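Local atomic coordinates of hypothetical membrane protein (Corynebacterium glutamicum, PDB entry 6JSB), a protein that binds heme through an axial tyrosine and probably passes it along the heme uptake machinery of Corynebacteria. Residues A[137-149]-A[158-170]. Residues are numbered along the deposited sequence; the frame is centred on the assembly and turned at random. Where two conformers were deposited one is given.
Sequences TQAELATITFDEP and TVTGQTKLTATGV. With CA (calcium ion), chain D.
Thr166 OG1 is gripped by two hydrogen bonds roughly at right angles: it donates to Glu140 O at 2.7 Å and accepts from Gly169 N, the N-cap bond of helix 167-172. Chi1 of 63° sets the hydroxyl between its own backbone N and carbonyl carbon, where it meets both. The same residue's N reaches the next carbonyl, Leu141 O, at 3.0 Å; the bond is nearly straight at hydrogen (168°), yet the donor sits above the carbonyl plane. On its other edge, strand 139-146 has a classic beta bulge, where Leu141 and Ala142 both face Leu115 of strand 112-122. Leu141 CD1 meets Leu165 CD1 and Gly169 CA. The Leu165 side chain also touches Tyr177, a heme-binding residue, so this hairpin end borders the heme pocket.

From Ala142 to Phe146 the segments pair as an antiparallel beta hairpin within the HtaA-family domain. Reciprocal backbone bonds join Thr143 to Lys164 and Thr145 to Gln162, and those four side chains share one face. Ile144, Phe146 and Thr163 occupy the other, toward strands 95-109 and 186-198. Ile144 CG2 lies 3.6 Å above the Phe146 ring plane. Phe146 CD1 comes 3.7 Å from Gly161 CA.

Asp147 N bonds Thr160 O at 3.0 Å, while Asp147 OD1 accepts only weakly from Thr160 N. The two methyls of Val159 part, in the conformer given, CG1 against Phe146 CD1 and CG2 3.6 Å from Glu148 CG. The calcium ion is bound directly by Thr158 O (2.4 Å); of three coordinating waters, one donates to Asp147 OD2, one to Glu148 OE2, and one bridges Asp147 OD1 and Glu148 OE2.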
loop_
_atom_site.group_PDB
_atom_site.type_symbol
_atom_site.label_atom_id
_atom_site.label_comp_id
_atom_site.label_asym_id
_atom_site.label_seq_id
_atom_site.Cartn_x
_atom_site.Cartn_y
_atom_site.Cartn_z
ATOM N N THR A 137 -12.557 3.252 0.912
ATOM C CA THR A 137 -11.890 4.090 1.900
ATOM C C THR A 137 -11.579 3.225 3.112
ATOM O O THR A 137 -12.507 2.623 3.686
ATOM C CB THR A 137 -12.792 5.251 2.307
ATOM O OG1 THR A 137 -13.009 6.081 1.149
ATOM C CG2 THR A 137 -12.137 6.061 3.446
ATOM N N GLN A 138 -10.289 3.147 3.486
ATOM C CA GLN A 138 -9.830 2.312 4.620
ATOM C C GLN A 138 -10.394 0.903 4.515
ATOM O O GLN A 138 -10.932 0.320 5.491
ATOM C CB GLN A 138 -10.184 2.942 5.968
ATOM C CG GLN A 138 -9.533 4.324 6.123
ATOM C CD GLN A 138 -8.046 4.206 6.258
ATOM O OE1 GLN A 138 -7.555 3.740 7.279
ATOM N NE2 GLN A 138 -7.323 4.609 5.237
ATOM N N ALA A 139 -10.242 0.343 3.325
ATOM C CA ALA A 139 -10.699 -1.019 3.099
ATOM C C ALA A 139 -9.660 -2.022 3.595
ATOM O O ALA A 139 -8.458 -1.763 3.539
ATOM C CB ALA A 139 -10.960 -1.221 1.614
ATOM N N GLU A 140 -10.126 -3.231 4.008
ATOM C CA GLU A 140 -9.174 -4.256 4.493
ATOM C C GLU A 140 -8.515 -4.942 3.302
ATOM O O GLU A 140 -9.150 -5.769 2.634
ATOM C CB GLU A 140 -9.896 -5.296 5.351
ATOM C CG GLU A 140 -10.582 -4.659 6.523
ATOM C CD GLU A 140 -11.339 -5.710 7.403
ATOM O OE1 GLU A 140 -11.947 -5.248 8.364
ATOM O OE2 GLU A 140 -11.218 -6.948 7.169
ATOM N N LEU A 141 -7.231 -4.628 3.078
ATOM C CA LEU A 141 -6.479 -5.195 1.974
ATOM C C LEU A 141 -5.786 -6.477 2.389
ATOM O O LEU A 141 -5.660 -7.396 1.573
ATOM C CB LEU A 141 -5.434 -4.179 1.516
ATOM C CG LEU A 141 -4.559 -4.683 0.363
ATOM C CD1 LEU A 141 -5.308 -4.735 -0.944
ATOM C CD2 LEU A 141 -3.286 -3.779 0.209
ATOM N N ALA A 142 -5.285 -6.552 3.628
ATOM C CA ALA A 142 -4.488 -7.711 4.014
ATOM C C ALA A 142 -4.648 -7.952 5.491
ATOM O O ALA A 142 -4.856 -6.991 6.261
ATOM C CB ALA A 142 -2.963 -7.514 3.686
ATOM N N THR A 143 -4.461 -9.221 5.903
ATOM C CA THR A 143 -4.300 -9.539 7.322
ATOM C C THR A 143 -2.815 -9.641 7.623
ATOM O O THR A 143 -2.005 -9.799 6.713
ATOM C CB THR A 143 -4.996 -10.846 7.709
ATOM O OG1 THR A 143 -4.530 -11.880 6.863
ATOM C CG2 THR A 143 -6.528 -10.684 7.516
ATOM N N ILE A 144 -2.461 -9.442 8.906
ATOM C CA ILE A 144 -1.039 -9.342 9.269
ATOM C C ILE A 144 -0.786 -10.224 10.472
ATOM O O ILE A 144 -1.604 -10.257 11.403
ATOM C CB ILE A 144 -0.643 -7.897 9.658
ATOM C CG1 ILE A 144 -1.130 -6.890 8.625
ATOM C CG2 ILE A 144 0.892 -7.823 9.795
ATOM C CD1 ILE A 144 -0.926 -5.389 9.069
ATOM N N THR A 145 0.355 -10.914 10.471
ATOM C CA THR A 145 0.851 -11.563 11.675
ATOM C C THR A 145 2.215 -10.947 11.959
ATOM O O THR A 145 3.100 -10.922 11.085
ATOM C CB THR A 145 0.936 -13.085 11.525
ATOM O OG1 THR A 145 -0.350 -13.605 11.154
ATOM C CG2 THR A 145 1.393 -13.746 12.846
ATOM N N PHE A 146 2.371 -10.418 13.160
ATOM C CA PHE A 146 3.637 -9.779 13.546
ATOM C C PHE A 146 4.547 -10.756 14.288
ATOM O O PHE A 146 4.091 -11.727 14.931
ATOM C CB PHE A 146 3.377 -8.568 14.444
ATOM C CG PHE A 146 2.665 -7.430 13.742
ATOM C CD1 PHE A 146 3.331 -6.622 12.870
ATOM C CD2 PHE A 146 1.278 -7.203 14.002
ATOM C CE1 PHE A 146 2.655 -5.565 12.198
ATOM C CE2 PHE A 146 0.636 -6.127 13.336
ATOM C CZ PHE A 146 1.351 -5.347 12.454
ATOM N N ASP A 147 5.868 -10.411 14.315
ATOM C CA ASP A 147 6.841 -11.257 15.005
ATOM C C ASP A 147 6.876 -11.007 16.494
ATOM O O ASP A 147 7.595 -11.721 17.218
ATOM C CB ASP A 147 8.269 -11.117 14.383
ATOM C CG ASP A 147 8.798 -9.711 14.335
ATOM O OD1 ASP A 147 8.273 -8.810 14.998
ATOM O OD2 ASP A 147 9.829 -9.491 13.618
ATOM N N GLU A 148 6.072 -10.054 16.988
ATOM C CA GLU A 148 5.910 -9.853 18.415
ATOM C C GLU A 148 4.666 -9.011 18.607
ATOM O O GLU A 148 4.228 -8.347 17.677
ATOM C CB GLU A 148 7.167 -9.177 19.014
ATOM C CG GLU A 148 7.271 -7.720 18.896
ATOM C CD GLU A 148 8.498 -7.243 19.722
ATOM O OE1 GLU A 148 8.408 -6.605 20.824
ATOM O OE2 GLU A 148 9.572 -7.620 19.305
ATOM N N PRO A 149 4.054 -9.043 19.775
ATOM C CA PRO A 149 2.904 -8.149 19.989
ATOM C C PRO A 149 3.303 -6.674 19.903
ATOM O O PRO A 149 4.378 -6.262 20.358
ATOM C CB PRO A 149 2.425 -8.516 21.413
ATOM C CG PRO A 149 3.034 -9.865 21.695
ATOM C CD PRO A 149 4.350 -9.906 20.931
ATOM N N THR A 158 10.657 -1.780 16.556
ATOM C CA THR A 158 10.909 -2.237 15.171
ATOM C C THR A 158 10.323 -3.640 15.094
ATOM O O THR A 158 10.871 -4.558 15.705
ATOM C CB THR A 158 12.400 -2.302 14.843
ATOM O OG1 THR A 158 13.001 -1.004 15.008
ATOM C CG2 THR A 158 12.594 -2.755 13.461
ATOM N N VAL A 159 9.210 -3.812 14.378
ATOM C CA VAL A 159 8.492 -5.090 14.360
ATOM C C VAL A 159 8.064 -5.332 12.915
ATOM O O VAL A 159 7.572 -4.405 12.264
ATOM C CB VAL A 159 7.248 -5.059 15.287
ATOM C CG1 VAL A 159 6.392 -6.307 15.083
ATOM C CG2 VAL A 159 7.653 -4.910 16.739
ATOM N N THR A 160 8.205 -6.585 12.421
ATOM C CA THR A 160 7.810 -6.930 11.066
ATOM C C THR A 160 6.648 -7.899 11.089
ATOM O O THR A 160 6.603 -8.778 11.955
ATOM C CB THR A 160 9.005 -7.546 10.326
ATOM O OG1 THR A 160 9.957 -6.456 10.178
ATOM C CG2 THR A 160 8.586 -8.013 8.970
ATOM N N GLY A 161 5.715 -7.675 10.180
ATOM C CA GLY A 161 4.579 -8.587 9.996
ATOM C C GLY A 161 4.464 -9.153 8.592
ATOM O O GLY A 161 4.788 -8.473 7.592
ATOM N N GLN A 162 4.091 -10.445 8.512
ATOM C CA GLN A 162 3.755 -11.076 7.232
ATOM C C GLN A 162 2.339 -10.644 6.883
ATOM O O GLN A 162 1.493 -10.523 7.780
ATOM C CB GLN A 162 3.822 -12.621 7.299
ATOM C CG GLN A 162 5.264 -13.195 7.274
ATOM C CD GLN A 162 5.318 -14.707 7.376
ATOM O OE1 GLN A 162 5.036 -15.431 6.399
ATOM N NE2 GLN A 162 5.661 -15.205 8.561
ATOM N N THR A 163 2.066 -10.456 5.585
ATOM C CA THR A 163 0.758 -9.998 5.105
ATOM C C THR A 163 0.169 -11.025 4.152
ATOM O O THR A 163 0.898 -11.677 3.398
ATOM C CB THR A 163 0.877 -8.685 4.352
ATOM O OG1 THR A 163 1.853 -8.858 3.302
ATOM C CG2 THR A 163 1.449 -7.560 5.301
ATOM N N LYS A 164 -1.171 -11.149 4.193
ATOM C CA LYS A 164 -1.910 -12.036 3.291
ATOM C C LYS A 164 -3.137 -11.300 2.760
ATOM O O LYS A 164 -3.868 -10.700 3.526
ATOM C CB LYS A 164 -2.341 -13.324 4.011
ATOM C CG LYS A 164 -1.082 -14.261 4.255
ATOM C CD LYS A 164 -1.534 -15.550 4.927
ATOM C CE LYS A 164 -0.395 -16.611 4.974
ATOM N NZ LYS A 164 0.944 -16.020 5.256
ATOM N N LEU A 165 -3.354 -11.388 1.457
ATOM C CA LEU A 165 -4.441 -10.678 0.783
ATOM C C LEU A 165 -5.791 -11.165 1.293
ATOM O O LEU A 165 -6.033 -12.372 1.431
ATOM C CB LEU A 165 -4.338 -10.964 -0.719
ATOM C CG LEU A 165 -5.180 -10.091 -1.653
ATOM C CD1 LEU A 165 -4.583 -8.651 -1.648
ATOM C CD2 LEU A 165 -5.058 -10.749 -3.071
ATOM N N THR A 166 -6.699 -10.215 1.502
ATOM C CA THR A 166 -8.069 -10.555 1.848
ATOM C C THR A 166 -8.927 -10.808 0.599
ATOM O O THR A 166 -8.544 -10.507 -0.545
ATOM C CB THR A 166 -8.723 -9.410 2.623
ATOM O OG1 THR A 166 -8.769 -8.267 1.761
ATOM C CG2 THR A 166 -7.998 -9.057 3.907
ATOM N N ALA A 167 -10.140 -11.320 0.850
ATOM C CA ALA A 167 -11.113 -11.411 -0.246
ATOM C C ALA A 167 -11.382 -10.058 -0.889
ATOM O O ALA A 167 -11.592 -9.971 -2.113
ATOM C CB ALA A 167 -12.414 -12.029 0.285
ATOM N N THR A 168 -11.431 -8.984 -0.098
ATOM C CA THR A 168 -11.585 -7.649 -0.701
ATOM C C THR A 168 -10.411 -7.321 -1.600
ATOM O O THR A 168 -10.565 -6.776 -2.710
ATOM C CB THR A 168 -11.712 -6.608 0.427
ATOM O OG1 THR A 168 -12.930 -6.832 1.098
ATOM C CG2 THR A 168 -11.708 -5.157 -0.127
ATOM N N GLY A 169 -9.211 -7.658 -1.137
ATOM C CA GLY A 169 -8.001 -7.338 -1.903
ATOM C C GLY A 169 -7.910 -8.114 -3.204
ATOM O O GLY A 169 -7.270 -7.658 -4.150
ATOM N N VAL A 170 -8.556 -9.272 -3.278
ATOM C CA VAL A 170 -8.542 -10.056 -4.518
ATOM C C VAL A 170 -9.053 -9.221 -5.692
ATOM O O VAL A 170 -8.441 -9.213 -6.768
ATOM C CB VAL A 170 -9.367 -11.355 -4.350
ATOM C CG1 VAL A 170 -9.638 -11.977 -5.779
ATOM C CG2 VAL A 170 -8.589 -12.304 -3.467
HETATM CA CA CA D . 12.167 -6.465 16.202
HETATM O O HOH W 1 -6.032 -12.730 4.560
HETATM O O HOH W 2 -0.374 -13.021 7.780
HETATM O O HOH W 3 11.465 -7.431 14.127
HETATM O O HOH W 4 10.146 -7.679 16.650
HETATM O O HOH W 5 11.686 -6.254 18.647
#